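Local structure of cellulase (Bacillus sp. BG-CS10, 5E09) at residues E434-N439 with H452-S457; D456-M461 with F486-D491. The protein probably hydrolyses internal beta-1,4-glucosidic bonds of cellulose, as a halophilic family 5 glycoside hydrolase that also carries a family 46 carbohydrate-binding module. All coordinates share one frame; numbering follows the deposited sequence.

Contact 1: residues E434-N439 with H452-S457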
loop_
_atom_site.group_PDB
_atom_site.type_symbol
_atom_site.label_atom_id
_atom_site.label_comp_id
_atom_site.label_asym_id
_atom_site.label_seq_id
_atom_site.Cartn_x
_atom_site.Cartn_y
_atom_site.Cartn_z
ATOM N N GLU A 434 5.825 -19.413 25.626
ATOM C CA GLU A 434 4.517 -19.739 25.083
ATOM C C GLU A 434 3.484 -18.704 25.523
ATOM O O GLU A 434 3.276 -18.510 26.725
ATOM C CB GLU A 434 4.090 -21.128 25.528
ATOM C CG GLU A 434 2.691 -21.515 25.096
ATOM C CD GLU A 434 2.112 -22.629 25.953
ATOM O OE1 GLU A 434 2.114 -22.497 27.198
ATOM O OE2 GLU A 434 1.664 -23.645 25.379
ATOM N N PRO A 435 2.831 -18.038 24.549
ATOM C CA PRO A 435 1.836 -17.003 24.864
ATOM C C PRO A 435 0.632 -17.564 25.633
ATOM O O PRO A 435 0.264 -18.725 25.461
ATOM C CB PRO A 435 1.420 -16.469 23.482
ATOM C CG PRO A 435 1.773 -17.541 22.520
ATOM C CD PRO A 435 2.976 -18.249 23.096
ATOM N N THR A 436 0.027 -16.727 26.467
ATOM C CA THR A 436 -1.018 -17.149 27.394
ATOM C C THR A 436 -2.205 -16.185 27.384
ATOM O O THR A 436 -2.027 -14.966 27.372
ATOM C CB THR A 436 -0.453 -17.262 28.838
ATOM O OG1 THR A 436 0.588 -18.242 28.863
ATOM C CG2 THR A 436 -1.530 -17.658 29.838
ATOM N N LEU A 437 -3.416 -16.738 27.389
ATOM C CA LEU A 437 -4.625 -15.930 27.467
ATOM C C LEU A 437 -5.377 -16.199 28.765
ATOM O O LEU A 437 -5.164 -17.221 29.412
ATOM C CB LEU A 437 -5.527 -16.209 26.270
ATOM C CG LEU A 437 -4.848 -16.039 24.916
ATOM C CD1 LEU A 437 -5.756 -16.543 23.812
ATOM C CD2 LEU A 437 -4.467 -14.584 24.700
ATOM N N GLU A 438 -6.265 -15.281 29.132
ATOM C CA GLU A 438 -7.027 -15.400 30.370
ATOM C C GLU A 438 -8.538 -15.386 30.151
ATOM O O GLU A 438 -9.029 -14.902 29.130
ATOM C CB GLU A 438 -6.646 -14.270 31.325
ATOM C CG GLU A 438 -5.189 -14.293 31.747
ATOM C CD GLU A 438 -4.847 -13.175 32.709
ATOM O OE1 GLU A 438 -5.768 -12.427 33.100
ATOM O OE2 GLU A 438 -3.660 -13.043 33.073
ATOM N N ASN A 439 -9.271 -15.921 31.122
ATOM C CA ASN A 439 -10.726 -15.806 31.133
ATOM C C ASN A 439 -11.154 -14.349 31.196
ATOM O O ASN A 439 -10.452 -13.507 31.769
ATOM C CB ASN A 439 -11.325 -16.563 32.319
ATOM C CG ASN A 439 -10.968 -18.027 32.310
ATOM O OD1 ASN A 439 -10.715 -18.606 31.258
ATOM N ND2 ASN A 439 -10.943 -18.640 33.487
ATOM N N HIS A 452 -0.979 -12.560 27.639
ATOM C CA HIS A 452 0.440 -12.562 27.943
ATOM C C HIS A 452 1.169 -12.980 26.679
ATOM O O HIS A 452 1.302 -14.172 26.392
ATOM C CB HIS A 452 0.759 -13.503 29.105
ATOM C CG HIS A 452 0.074 -13.137 30.384
ATOM N ND1 HIS A 452 0.470 -12.067 31.161
ATOM C CD2 HIS A 452 -0.977 -13.698 31.027
ATOM C CE1 HIS A 452 -0.310 -11.986 32.224
ATOM N NE2 HIS A 452 -1.197 -12.964 32.166
ATOM N N PHE A 453 1.615 -11.993 25.909
ATOM C CA PHE A 453 2.209 -12.247 24.604
ATOM C C PHE A 453 3.577 -12.915 24.726
ATOM O O PHE A 453 3.990 -13.671 23.834
ATOM C CB PHE A 453 2.323 -10.943 23.806
ATOM C CG PHE A 453 0.990 -10.374 23.382
ATOM C CD1 PHE A 453 0.256 -10.973 22.370
ATOM C CD2 PHE A 453 0.475 -9.244 23.995
ATOM C CE1 PHE A 453 -0.965 -10.459 21.979
ATOM C CE2 PHE A 453 -0.749 -8.721 23.609
ATOM C CZ PHE A 453 -1.470 -9.331 22.601
ATOM N N ASN A 454 4.269 -12.633 25.826
ATOM C CA ASN A 454 5.545 -13.275 26.126
ATOM C C ASN A 454 6.557 -13.205 24.980
ATOM O O ASN A 454 7.172 -14.208 24.627
ATOM C CB ASN A 454 5.303 -14.737 26.514
ATOM C CG ASN A 454 4.539 -14.867 27.811
ATOM O OD1 ASN A 454 4.582 -13.968 28.651
ATOM N ND2 ASN A 454 3.839 -15.987 27.990
ATOM N N GLY A 455 6.713 -12.022 24.393
ATOM C CA GLY A 455 7.679 -11.823 23.326
ATOM C C GLY A 455 7.239 -12.334 21.964
ATOM O O GLY A 455 7.985 -12.250 20.993
ATOM N N ASP A 456 6.022 -12.857 21.882
ATOM C CA ASP A 456 5.525 -13.401 20.622
ATOM C C ASP A 456 4.575 -12.404 19.949
ATOM O O ASP A 456 4.179 -11.415 20.563
ATOM C CB ASP A 456 4.828 -14.739 20.869
ATOM C CG ASP A 456 4.978 -15.695 19.709
ATOM O OD1 ASP A 456 5.265 -15.231 18.583
ATOM O OD2 ASP A 456 4.797 -16.912 19.927
ATOM N N SER A 457 4.217 -12.648 18.692
ATOM C CA SER A 457 3.320 -11.738 17.984
ATOM C C SER A 457 2.261 -12.491 17.181
ATOM O O SER A 457 2.548 -13.519 16.560
ATOM C CB SER A 457 4.115 -10.794 17.066
ATOM O OG SER A 457 4.902 -11.500 16.123
HETATM O O HOH W 1 2.478 -16.391 30.763
#

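Contact 2: residues D456-M461 with F486-D491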
loop_
_atom_site.group_PDB
_atom_site.type_symbol
_atom_site.label_atom_id
_atom_site.label_comp_id
_atom_site.label_asym_id
_atom_site.label_seq_id
_atom_site.Cartn_x
_atom_site.Cartn_y
_atom_site.Cartn_z
ATOM N N ASP A 456 6.022 -12.857 21.882
ATOM C CA ASP A 456 5.525 -13.401 20.622
ATOM C C ASP A 456 4.575 -12.404 19.949
ATOM O O ASP A 456 4.179 -11.415 20.563
ATOM C CB ASP A 456 4.828 -14.739 20.869
ATOM C CG ASP A 456 4.978 -15.695 19.709
ATOM O OD1 ASP A 456 5.265 -15.231 18.583
ATOM O OD2 ASP A 456 4.797 -16.912 19.927
ATOM N N SER A 457 4.217 -12.648 18.692
ATOM C CA SER A 457 3.320 -11.738 17.984
ATOM C C SER A 457 2.261 -12.491 17.181
ATOM O O SER A 457 2.548 -13.519 16.560
ATOM C CB SER A 457 4.115 -10.794 17.066
ATOM O OG SER A 457 4.902 -11.500 16.123
ATOM N N VAL A 458 1.032 -11.974 17.215
ATOM C CA VAL A 458 -0.093 -12.609 16.542
ATOM C C VAL A 458 -0.026 -12.417 15.033
ATOM O O VAL A 458 0.017 -11.291 14.534
ATOM C CB VAL A 458 -1.441 -12.062 17.052
ATOM C CG1 VAL A 458 -2.590 -12.758 16.353
ATOM C CG2 VAL A 458 -1.549 -12.241 18.556
ATOM N N ALA A 459 -0.012 -13.532 14.313
ATOM C CA ALA A 459 -0.041 -13.511 12.858
ATOM C C ALA A 459 -1.485 -13.446 12.382
ATOM O O ALA A 459 -1.837 -12.606 11.552
ATOM C CB ALA A 459 0.656 -14.740 12.283
ATOM N N THR A 460 -2.323 -14.328 12.922
ATOM C CA THR A 460 -3.719 -14.355 12.496
ATOM C C THR A 460 -4.612 -15.115 13.475
ATOM O O THR A 460 -4.150 -15.562 14.515
ATOM C CB THR A 460 -3.863 -14.972 11.089
ATOM O OG1 THR A 460 -5.234 -14.911 10.679
ATOM C CG2 THR A 460 -3.381 -16.419 11.074
HETATM N N MSE A 461 -5.895 -15.237 13.142
HETATM C CA MSE A 461 -6.878 -15.834 14.050
HETATM C C MSE A 461 -7.940 -16.618 13.283
HETATM O O MSE A 461 -8.544 -16.102 12.340
HETATM C CB MSE A 461 -7.560 -14.752 14.910
HETATM C CG MSE A 461 -8.636 -15.301 15.850
HETATM SE SE MSE A 461 -9.808 -13.980 16.717
HETATM C CE MSE A 461 -11.006 -13.571 15.242
ATOM N N PHE A 486 -10.338 -8.470 14.742
ATOM C CA PHE A 486 -9.596 -8.612 15.989
ATOM C C PHE A 486 -8.357 -7.742 15.947
ATOM O O PHE A 486 -7.920 -7.340 14.877
ATOM C CB PHE A 486 -9.202 -10.070 16.232
ATOM C CG PHE A 486 -8.098 -10.557 15.334
ATOM C CD1 PHE A 486 -8.380 -11.040 14.067
ATOM C CD2 PHE A 486 -6.776 -10.537 15.761
ATOM C CE1 PHE A 486 -7.361 -11.492 13.236
ATOM C CE2 PHE A 486 -5.756 -10.982 14.937
ATOM C CZ PHE A 486 -6.049 -11.463 13.672
ATOM N N SER A 487 -7.772 -7.465 17.105
ATOM C CA SER A 487 -6.598 -6.605 17.134
ATOM C C SER A 487 -5.703 -6.871 18.342
ATOM O O SER A 487 -6.123 -6.705 19.484
ATOM C CB SER A 487 -7.031 -5.137 17.118
ATOM O OG SER A 487 -5.949 -4.298 16.761
ATOM N N PRO A 488 -4.463 -7.309 18.090
ATOM C CA PRO A 488 -3.472 -7.382 19.165
ATOM C C PRO A 488 -3.070 -5.984 19.628
ATOM O O PRO A 488 -2.590 -5.186 18.820
ATOM C CB PRO A 488 -2.284 -8.097 18.516
ATOM C CG PRO A 488 -2.832 -8.740 17.286
ATOM C CD PRO A 488 -3.970 -7.892 16.834
ATOM N N VAL A 489 -3.291 -5.695 20.904
ATOM C CA VAL A 489 -2.834 -4.459 21.526
ATOM C C VAL A 489 -1.734 -4.809 22.527
ATOM O O VAL A 489 -2.014 -5.209 23.674
ATOM C CB VAL A 489 -3.985 -3.705 22.238
ATOM C CG1 VAL A 489 -3.586 -2.263 22.510
ATOM C CG2 VAL A 489 -5.263 -3.764 21.410
ATOM N N TYR A 490 -0.487 -4.678 22.079
ATOM C CA TYR A 490 0.669 -5.143 22.842
ATOM C C TYR A 490 0.955 -4.254 24.045
ATOM O O TYR A 490 1.270 -4.749 25.127
ATOM C CB TYR A 490 1.906 -5.232 21.938
ATOM C CG TYR A 490 1.753 -6.262 20.844
ATOM C CD1 TYR A 490 1.860 -7.615 21.126
ATOM C CD2 TYR A 490 1.479 -5.882 19.536
ATOM C CE1 TYR A 490 1.706 -8.566 20.138
ATOM C CE2 TYR A 490 1.320 -6.824 18.538
ATOM C CZ TYR A 490 1.436 -8.166 18.846
ATOM O OH TYR A 490 1.281 -9.116 17.861
ATOM N N ASP A 491 0.823 -2.946 23.860
ATOM C CA ASP A 491 1.080 -1.990 24.933
ATOM C C ASP A 491 0.013 -2.043 26.035
ATOM O O ASP A 491 0.187 -1.455 27.101
ATOM C CB ASP A 491 1.178 -0.571 24.361
ATOM C CG ASP A 491 0.114 -0.291 23.315
ATOM O OD1 ASP A 491 0.149 -0.940 22.241
ATOM O OD2 ASP A 491 -0.762 0.566 23.568
#

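Contact 1: residues E434-N439 with H452-S457
Thr-436 and His-452 form an antiparallel hydrogen-bonded pair, with Thr-436 N donating to His-452 O at 2.9 Å and His-452 N to Thr-436 O at 2.6 Å. Beside this pair the CA of Pro-435 adds a CA-H...O contact to His-452 O at 3.3 Å.

Both paired side chains rise on the same face of the sheet, and their CB atoms lie 4.0 Å apart. The imidazole of His-452 reaches obliquely across to Glu-438, whose chain is extended beyond CG and brings OE2 to within 2.6 Å of NE2. This His-carboxylate bond meets OE2 on its anti side but tilted out of the carboxylate plane, and is bent (142°); the carboxylate and ring planes stand 50° apart. A charged imidazole would probably be favoured by so close a carboxylate.

The pair lies at the open end of the hairpin of strands 436-443 and 447-452, in the antiparallel beta fold of the C-terminal carbohydrate-binding module. The chain then turns away through a type I' turn from Phe-453 to Asp-456, where Asp-456 N bonds back to Phe-453 O. Asn-454, within that turn, points its side chain back at the partner segment: with CG anti to its own carbonyl carbon (chi1 -66°), ND2 reaches Glu-434 O at 2.9 Å. The acceptor lies in the amide plane, yet the donor sits above the carbonyl plane of Glu-434. A water accepts a second bond from the same ND2. The Pro-435 ring packs against the carboxylate of Asp-456, whose OD2 is hydrogen-bonded to Ser-518 OG while OD1 accepts from Ser-457 N.

Contact 2: residues D456-M461 with F486-D491
Met-461, a selenomethionine here, lays its CB over one face of the Phe-486 ring, 3.8 Å from the centroid and only 16° off the ring normal. CG of Met-461 stands anti to the backbone N (chi1 178°), and the two side chains run past each other in opposite directions, which brings SE obliquely to the ring at 4.6 Å from its centroid, a Met-aromatic contact. Farther along, Val-458 comes at the ring on a slant, CG1 meeting CE2 of Phe-486 at 3.9 Å, while its CB rests on CG of Pro-488. Cut back to an alanine, Phe-486 would no longer fill the space between Met-461 and Val-458, and the selenomethionine chain would probably be freer to turn. Strands 458-461 and 486-489 run nearly antiparallel at an axis separation of 8.6 Å, packing through side chains from two facing parts of one beta sheet. Phe-482 meets Phe-486 edge-to-face.

At the far end, Tyr-490 reaches across with its hydroxyl, and Val-458 N donates to OH at 2.9 Å from near the ring plane. The contact thus pairs a mostly apolar, dispersion-held interior with one directional bond, which satisfies a backbone N-H at the start of strand 458-461.

How the contacts relate
Asp-456 and Ser-457 belong to both contacts, so the chain leaves the open end of the hairpin in contact 1 and enters the strand that packs in contact 2; the two centres lie about 9 Å apart. Phe-453 joins them physically: its CD2 comes within 3.6 Å of Tyr-490 CD1, with the ring planes at about 55°, and its CE1 approaches Val-458 CG2 at 3.9 Å. Together the contacts illustrate how a small beta domain couples backbone pairing between neighbouring strands to side-chain packing inside the carbohydrate-binding module. The family 5 region forms its own barrel, which segment 456-461 touches through Thr-460 on Thr-239 and a weak hydrogen bond from Asn-234 ND2 to Ala-459 O.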